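Local coordinates for invasion protein InvA (Salmonella enterica, PDB 2X49), which forms part of the export apparatus of the Salmonella type III secretion system and is involved in invasion of the intestinal epithelium, this chain being its C-terminal domain, at residues R18-D21 against L22-Q26; L129-C132 against L133-L137; R139-N142 against E143-G146. All coordinates share one frame; numbering follows the deposited sequence.

Contact 1 of 3, residues R18-D21 against L22-Q26; sequences RRED and LEKAQ
E23 OE2 takes two partners: R19 NE, 3.0 Å away in a salt bridge, and a water that donates to it. The N-H of that bridge is badly aimed, with only 124° at the hydrogen, so the hydrogen bond within it is weak. The oxygen reaches the arginine obliquely, and the guanidinium and carboxylate planes stand 86° apart. The same water sits at the edge of the guanidinium, in its plane, and accepts a second, weak bond from R19 NH2 at 3.3 Å, closing a small ring of contacts. R19 starts out from the helix away from E23, and the bend at chi2 (82°) brings its end back to the carboxylate. Beyond the pair, R19 NH1 makes a salt bridge with D50.

E20 and K24, one residue further along, run side by side and point the same way. E20 OE2 and K24 NZ are 4.0 Å apart, a loose attraction rather than a salt bridge, while E20 CG lies alongside K24 CE.

L22 turns to the buried flank, where its CG packs 3.3 Å from R18 O and its CD1 touches R18 CB; F75, V14 and L126 are its further neighbours. Under all of this run the i-to-i+4 bonds of helix 16-24, E23 N to R19 O among them at 2.9 Å, until Q26, with positive phi, ends it in a Schellman motif. Charges spaced four residues apart on an exposed face, partly joined through water, probably give modest stabilisation, with D50 and E23 sharing the R19 guanidinium through NH1 and NE.

Contact 2 of 3, residues L129-C132 against L133-L137; sequences LYHC and LAVTL
L133 reaches back along the helix onto L129. Its CB begins beside L129 O; CG then comes closest to that oxygen, at 3.3 Å; and CD1 goes on to meet L129 CD1 at 3.9 Å, the two leucines crossing at a slant. With L133 CG anti to its own carbonyl carbon (chi1 -71°), the branch runs along the previous turn, over the carbonyl that accepts L133 N.

Two CH-pi contacts repeat the same four-residue spacing on the neighbouring faces. V135 CG2 stands over one face of the H131 imidazole, 3.9 Å from the ring centroid and somewhat toward the rim, with NE2 as its nearest ring atom. A134 CB does likewise over the Y130 ring, 4.3 Å from its centroid and again displaced toward the rim. Both rings have their polar ends tied down elsewhere, Y130 OH to D38 and H131 ND1 to K288, which should help to fix how each ring is turned.

C132 O carries two bonds from one residue. T136 OG1 donates to it at 3.0 Å and T136 N at 3.2 Å, the two arriving from opposite faces of the carbonyl plane. The hydroxyl of this buried threonine is thereby satisfied inside its own helix. The C132 side chain itself lies about 2 Å from a bound mercury ion, the usual behaviour of a cysteine thiol.

A threonine hydroxyl bonded back to the carbonyl four residues earlier is a familiar helix feature. Within this C-terminal domain helix 125-139 packs on the mixed sheet and against helix 27-39, with L133 on L12 and F71, T136 on V68, Y130 on L31, and L137 on both L10 and F35.

Contact 3 of 3, residues R139-N142 against E143-G146; sequences RNVN and EYFG
V141 O lies over the centre of the Y144 ring, 3.8 Å above its plane, and also accepts Y144 N at 3.1 Å. That bond is straight at the hydrogen (165°), though the donor stands well above the carbonyl plane. What brings the ring over the oxygen is the Y144 first torsion, chi1 61°, which sets CG between the backbone N and the carbonyl carbon and folds the phenol back across V141. The V141 and Y144 side chains cross at about a right angle, and the hydroxyl end of the tyrosine comes to V141 CA and CB, while its OH bonds to L137 O. V141 CG2 meanwhile packs on F145 CB at 3.7 Å, the two side chains alongside and pointing the same way.

One residue earlier, E143 N donates to N140 O at 2.9 Å. Together the two bonds make overlapping i-to-i+3 turns, which carry the chain on in a tight coil just after N140 leaves helical geometry. Outside them a water spans the side chains, donating to E143 OE2 at 3.1 Å and, weakly, to N140 OD1 at 3.3 Å. Each end has a further anchor: N140 ND2 bonds to T136 O in the preceding helix, and E143 OE1 to N64. These probably help to place the two groups that hold the water.

Helix 125-139 thus runs into a tight turn that delivers G146 as the N-cap of helix 147-158. V141 and F145 face L185 and L181 of helix 174-185, F145 also meets T150 and M153 of helix 147-158, and N140 and E143 lie against I63 of strand 58-63.

The three contacts follow one another along the chain, and helix 125-139 joins them. Contact 2 lies within that helix, and contact 3 is the turn that ends it: Y144 OH of contact 3 and L137 O of contact 2 are 2.8 Å apart, a probable hydrogen bond, with centres 14 Å apart. Contact 1 sits at the surface, its nearest atoms about 5 Å from contact 2 without touching, but L22 and A25 rest on L126 near the start of the same helix. Contacts 1 and 3 stay about 17 Å apart at their nearest atoms. Mercury is bound at C132 in contact 2, while the N140 side chain in contact 3 is about 12 Å from a mercury ion.

Contact 1 of 3, residues R18-D21 against L22-Q26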
loop_
_atom_site.group_PDB
_atom_site.type_symbol
_atom_site.label_atom_id
_atom_site.label_comp_id
_atom_site.label_asym_id
_atom_site.label_seq_id
_atom_site.Cartn_x
_atom_site.Cartn_y
_atom_site.Cartn_z
ATOM N N ARG A 18 25.287 -11.209 -0.074
ATOM C CA ARG A 18 24.751 -10.064 -0.836
ATOM C C ARG A 18 25.056 -8.711 -0.198
ATOM O O ARG A 18 24.803 -7.666 -0.776
ATOM C CB ARG A 18 23.216 -10.197 -1.013
ATOM C CG ARG A 18 22.759 -11.462 -1.755
ATOM C CD ARG A 18 22.941 -11.361 -3.204
ATOM N NE ARG A 18 22.247 -12.446 -3.886
ATOM C CZ ARG A 18 22.347 -12.702 -5.192
ATOM N NH1 ARG A 18 23.127 -11.940 -5.944
ATOM N NH2 ARG A 18 21.650 -13.676 -5.742
ATOM N N ARG A 19 25.597 -8.747 1.008
ATOM C CA ARG A 19 25.755 -7.521 1.835
ATOM C C ARG A 19 26.557 -6.442 1.117
ATOM O O ARG A 19 26.159 -5.248 1.072
ATOM C CB ARG A 19 26.373 -7.860 3.216
ATOM C CG ARG A 19 26.816 -6.710 4.102
ATOM C CD ARG A 19 25.552 -6.185 4.843
ATOM N NE ARG A 19 25.922 -5.162 5.815
ATOM C CZ ARG A 19 26.256 -5.368 7.089
ATOM N NH1 ARG A 19 26.300 -6.575 7.620
ATOM N NH2 ARG A 19 26.628 -4.340 7.838
ATOM N N GLU A 20 27.679 -6.839 0.549
ATOM C CA GLU A 20 28.591 -5.854 -0.065
ATOM C C GLU A 20 27.874 -5.192 -1.255
ATOM O O GLU A 20 27.947 -3.989 -1.458
ATOM C CB GLU A 20 29.930 -6.478 -0.469
ATOM C CG GLU A 20 30.856 -5.532 -1.118
ATOM C CD GLU A 20 32.241 -6.159 -1.384
ATOM O OE1 GLU A 20 32.309 -7.384 -1.615
ATOM O OE2 GLU A 20 33.238 -5.421 -1.413
ATOM N N ASP A 21 27.191 -6.003 -2.037
ATOM C CA ASP A 21 26.462 -5.492 -3.223
ATOM C C ASP A 21 25.317 -4.547 -2.860
ATOM O O ASP A 21 25.085 -3.587 -3.547
ATOM C CB ASP A 21 25.910 -6.596 -4.107
ATOM C CG ASP A 21 26.982 -7.246 -4.943
ATOM O OD1 ASP A 21 28.150 -6.786 -4.947
ATOM O OD2 ASP A 21 26.646 -8.248 -5.604
ATOM N N LEU A 22 24.701 -4.799 -1.711
ATOM C CA LEU A 22 23.538 -4.012 -1.244
ATOM C C LEU A 22 24.020 -2.700 -0.662
ATOM O O LEU A 22 23.423 -1.636 -0.862
ATOM C CB LEU A 22 22.681 -4.813 -0.235
ATOM C CG LEU A 22 21.960 -6.011 -0.860
ATOM C CD1 LEU A 22 21.286 -6.868 0.250
ATOM C CD2 LEU A 22 20.938 -5.625 -1.961
ATOM N N GLU A 23 25.182 -2.748 -0.076
ATOM C CA GLU A 23 25.886 -1.515 0.271
ATOM C C GLU A 23 26.249 -0.669 -0.933
ATOM O O GLU A 23 26.121 0.563 -0.939
ATOM C CB GLU A 23 27.145 -1.763 1.117
ATOM C CG GLU A 23 26.772 -2.313 2.468
ATOM C CD GLU A 23 27.964 -2.799 3.269
ATOM O OE1 GLU A 23 29.106 -2.776 2.761
ATOM O OE2 GLU A 23 27.741 -3.193 4.427
ATOM N N LYS A 24 26.778 -1.326 -1.959
ATOM C CA LYS A 24 27.207 -0.589 -3.147
ATOM C C LYS A 24 26.037 0.047 -3.846
ATOM O O LYS A 24 26.162 1.107 -4.448
ATOM C CB LYS A 24 27.974 -1.470 -4.134
ATOM C CG LYS A 24 29.318 -1.843 -3.605
ATOM C CD LYS A 24 29.960 -2.973 -4.406
ATOM C CE LYS A 24 31.463 -2.934 -4.235
ATOM N NZ LYS A 24 32.124 -4.016 -5.032
ATOM N N ALA A 25 24.921 -0.652 -3.751
ATOM C CA ALA A 25 23.654 -0.220 -4.405
ATOM C C ALA A 25 22.943 0.847 -3.578
ATOM O O ALA A 25 21.978 1.451 -3.996
ATOM C CB ALA A 25 22.738 -1.382 -4.623
ATOM N N GLN A 26 23.500 1.111 -2.425
ATOM C CA GLN A 26 22.940 2.085 -1.464
ATOM C C GLN A 26 21.483 1.799 -1.115
ATOM O O GLN A 26 20.633 2.724 -1.049
ATOM C CB GLN A 26 23.086 3.507 -2.001
ATOM C CG GLN A 26 24.558 3.956 -2.217
ATOM C CD GLN A 26 24.729 5.454 -2.402
ATOM O OE1 GLN A 26 23.844 6.249 -2.056
ATOM N NE2 GLN A 26 25.873 5.855 -2.928
HETATM O O HOH W 1 25.626 -2.005 5.695
#

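Contact 2 of 3, residues L129-C132 against L133-L137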
loop_
_atom_site.group_PDB
_atom_site.type_symbol
_atom_site.label_atom_id
_atom_site.label_comp_id
_atom_site.label_asym_id
_atom_site.label_seq_id
_atom_site.Cartn_x
_atom_site.Cartn_y
_atom_site.Cartn_z
ATOM N N LEU A 129 12.200 -5.096 -4.673
ATOM C CA LEU A 129 12.504 -5.157 -3.235
ATOM C C LEU A 129 12.038 -3.861 -2.574
ATOM O O LEU A 129 11.391 -3.864 -1.552
ATOM C CB LEU A 129 13.997 -5.321 -2.987
ATOM C CG LEU A 129 14.428 -5.261 -1.496
ATOM C CD1 LEU A 129 13.677 -6.246 -0.639
ATOM C CD2 LEU A 129 15.914 -5.479 -1.404
ATOM N N TYR A 130 12.308 -2.770 -3.260
ATOM C CA TYR A 130 11.827 -1.458 -2.774
ATOM C C TYR A 130 10.300 -1.445 -2.678
ATOM O O TYR A 130 9.713 -1.013 -1.654
ATOM C CB TYR A 130 12.256 -0.306 -3.683
ATOM C CG TYR A 130 11.503 0.960 -3.285
ATOM C CD1 TYR A 130 11.829 1.617 -2.140
ATOM C CD2 TYR A 130 10.502 1.479 -4.060
ATOM C CE1 TYR A 130 11.135 2.735 -1.727
ATOM C CE2 TYR A 130 9.799 2.609 -3.667
ATOM C CZ TYR A 130 10.135 3.239 -2.500
ATOM O OH TYR A 130 9.448 4.393 -2.069
ATOM N N HIS A 131 9.625 -1.933 -3.704
ATOM C CA HIS A 131 8.138 -1.974 -3.669
ATOM C C HIS A 131 7.614 -2.793 -2.504
ATOM O O HIS A 131 6.724 -2.365 -1.750
ATOM C CB HIS A 131 7.554 -2.481 -4.986
ATOM C CG HIS A 131 6.063 -2.341 -5.100
ATOM N ND1 HIS A 131 5.120 -3.229 -5.470
ATOM C CD2 HIS A 131 5.400 -1.163 -4.835
ATOM C CE1 HIS A 131 3.907 -2.580 -5.432
ATOM N NE2 HIS A 131 4.106 -1.328 -5.063
ATOM N N CYS A 132 8.175 -3.972 -2.323
ATOM C CA CYS A 132 7.792 -4.874 -1.219
ATOM C C CYS A 132 7.927 -4.139 0.115
ATOM O O CYS A 132 7.021 -4.158 0.979
ATOM C CB CYS A 132 8.696 -6.096 -1.157
ATOM S SG CYS A 132 8.243 -7.315 -2.387
ATOM N N LEU A 133 9.088 -3.543 0.278
ATOM C CA LEU A 133 9.418 -2.842 1.572
ATOM C C LEU A 133 8.476 -1.658 1.796
ATOM O O LEU A 133 7.920 -1.440 2.888
ATOM C CB LEU A 133 10.853 -2.380 1.607
ATOM C CG LEU A 133 11.842 -3.505 1.735
ATOM C CD1 LEU A 133 13.274 -3.002 1.469
ATOM C CD2 LEU A 133 11.804 -4.089 3.153
ATOM N N ALA A 134 8.263 -0.922 0.722
ATOM C CA ALA A 134 7.422 0.283 0.823
ATOM C C ALA A 134 6.008 -0.050 1.217
ATOM O O ALA A 134 5.395 0.637 2.060
ATOM C CB ALA A 134 7.442 1.064 -0.457
ATOM N N VAL A 135 5.465 -1.078 0.596
ATOM C CA VAL A 135 4.083 -1.508 0.871
ATOM C C VAL A 135 3.943 -1.871 2.344
ATOM O O VAL A 135 2.996 -1.489 3.050
ATOM C CB VAL A 135 3.681 -2.674 -0.076
ATOM C CG1 VAL A 135 2.469 -3.438 0.376
ATOM C CG2 VAL A 135 3.558 -2.110 -1.494
ATOM N N THR A 136 4.944 -2.569 2.842
ATOM C CA THR A 136 4.885 -3.097 4.191
ATOM C C THR A 136 5.087 -1.967 5.189
ATOM O O THR A 136 4.445 -1.923 6.243
ATOM C CB THR A 136 5.950 -4.212 4.429
ATOM O OG1 THR A 136 5.719 -5.240 3.445
ATOM C CG2 THR A 136 5.837 -4.800 5.805
ATOM N N LEU A 137 5.973 -1.060 4.834
ATOM C CA LEU A 137 6.269 0.104 5.722
ATOM C C LEU A 137 5.101 1.076 5.787
ATOM O O LEU A 137 4.801 1.590 6.855
ATOM C CB LEU A 137 7.563 0.795 5.349
ATOM C CG LEU A 137 8.792 -0.018 5.695
ATOM C CD1 LEU A 137 10.060 0.484 4.986
ATOM C CD2 LEU A 137 9.076 -0.050 7.204
#

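Contact 3 of 3, residues R139-N142 against E143-G146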
loop_
_atom_site.group_PDB
_atom_site.type_symbol
_atom_site.label_atom_id
_atom_site.label_comp_id
_atom_site.label_asym_id
_atom_site.label_seq_id
_atom_site.Cartn_x
_atom_site.Cartn_y
_atom_site.Cartn_z
ATOM N N ARG A 139 1.946 0.308 5.568
ATOM C CA ARG A 139 0.928 -0.334 6.416
ATOM C C ARG A 139 1.217 -0.127 7.908
ATOM O O ARG A 139 0.319 -0.064 8.765
ATOM C CB ARG A 139 0.831 -1.834 6.088
ATOM C CG ARG A 139 -0.096 -2.668 6.884
ATOM C CD ARG A 139 -0.276 -3.994 6.142
ATOM N NE ARG A 139 0.771 -4.995 6.362
ATOM C CZ ARG A 139 1.487 -5.574 5.401
ATOM N NH1 ARG A 139 1.310 -5.250 4.131
ATOM N NH2 ARG A 139 2.398 -6.488 5.712
ATOM N N ASN A 140 2.503 -0.035 8.187
ATOM C CA ASN A 140 3.045 -0.039 9.560
ATOM C C ASN A 140 3.439 1.386 9.968
ATOM O O ASN A 140 4.223 1.626 10.878
ATOM C CB ASN A 140 4.217 -1.022 9.701
ATOM C CG ASN A 140 3.769 -2.431 9.854
ATOM O OD1 ASN A 140 3.351 -2.863 10.939
ATOM N ND2 ASN A 140 3.928 -3.216 8.798
ATOM N N VAL A 141 2.801 2.323 9.300
ATOM C CA VAL A 141 3.102 3.756 9.464
ATOM C C VAL A 141 3.080 4.238 10.934
ATOM O O VAL A 141 3.893 5.083 11.333
ATOM C CB VAL A 141 2.168 4.648 8.606
ATOM C CG1 VAL A 141 0.723 4.462 8.967
ATOM C CG2 VAL A 141 2.583 6.115 8.765
ATOM N N ASN A 142 2.199 3.659 11.725
ATOM C CA ASN A 142 2.037 4.119 13.113
ATOM C C ASN A 142 3.284 3.854 13.979
ATOM O O ASN A 142 3.431 4.370 15.085
ATOM C CB ASN A 142 0.761 3.550 13.775
ATOM C CG ASN A 142 -0.545 4.145 13.203
ATOM O OD1 ASN A 142 -0.625 4.295 11.885
ATOM N ND2 ASN A 142 -1.503 4.390 13.955
ATOM N N GLU A 143 4.178 3.027 13.443
ATOM C CA GLU A 143 5.406 2.646 14.164
ATOM C C GLU A 143 6.428 3.748 14.169
ATOM O O GLU A 143 7.282 3.778 15.072
ATOM C CB GLU A 143 6.047 1.333 13.624
ATOM C CG GLU A 143 5.178 0.075 13.824
ATOM C CD GLU A 143 5.116 -0.411 15.268
ATOM O OE1 GLU A 143 5.914 0.050 16.126
ATOM O OE2 GLU A 143 4.267 -1.294 15.536
ATOM N N TYR A 144 6.324 4.646 13.198
ATOM C CA TYR A 144 7.361 5.712 12.958
ATOM C C TYR A 144 6.846 7.108 12.618
ATOM O O TYR A 144 7.589 8.016 12.268
ATOM C CB TYR A 144 8.411 5.249 11.895
ATOM C CG TYR A 144 7.812 4.953 10.574
ATOM C CD1 TYR A 144 7.506 5.975 9.678
ATOM C CD2 TYR A 144 7.414 3.673 10.243
ATOM C CE1 TYR A 144 6.866 5.725 8.499
ATOM C CE2 TYR A 144 6.818 3.400 9.078
ATOM C CZ TYR A 144 6.510 4.414 8.196
ATOM O OH TYR A 144 5.823 4.189 7.042
ATOM N N PHE A 145 5.544 7.271 12.702
ATOM C CA PHE A 145 4.873 8.568 12.354
ATOM C C PHE A 145 3.734 8.891 13.309
ATOM O O PHE A 145 2.853 8.064 13.543
ATOM C CB PHE A 145 4.322 8.492 10.921
ATOM C CG PHE A 145 3.659 9.749 10.459
ATOM C CD1 PHE A 145 4.385 10.746 9.835
ATOM C CD2 PHE A 145 2.286 9.944 10.676
ATOM C CE1 PHE A 145 3.739 11.933 9.424
ATOM C CE2 PHE A 145 1.674 11.134 10.295
ATOM C CZ PHE A 145 2.399 12.118 9.683
ATOM N N GLY A 146 3.761 10.119 13.803
ATOM C CA GLY A 146 2.733 10.651 14.752
ATOM C C GLY A 146 2.598 12.150 14.815
ATOM O O GLY A 146 2.849 12.865 13.869
HETATM O O HOH W 2 5.155 -3.569 13.656
#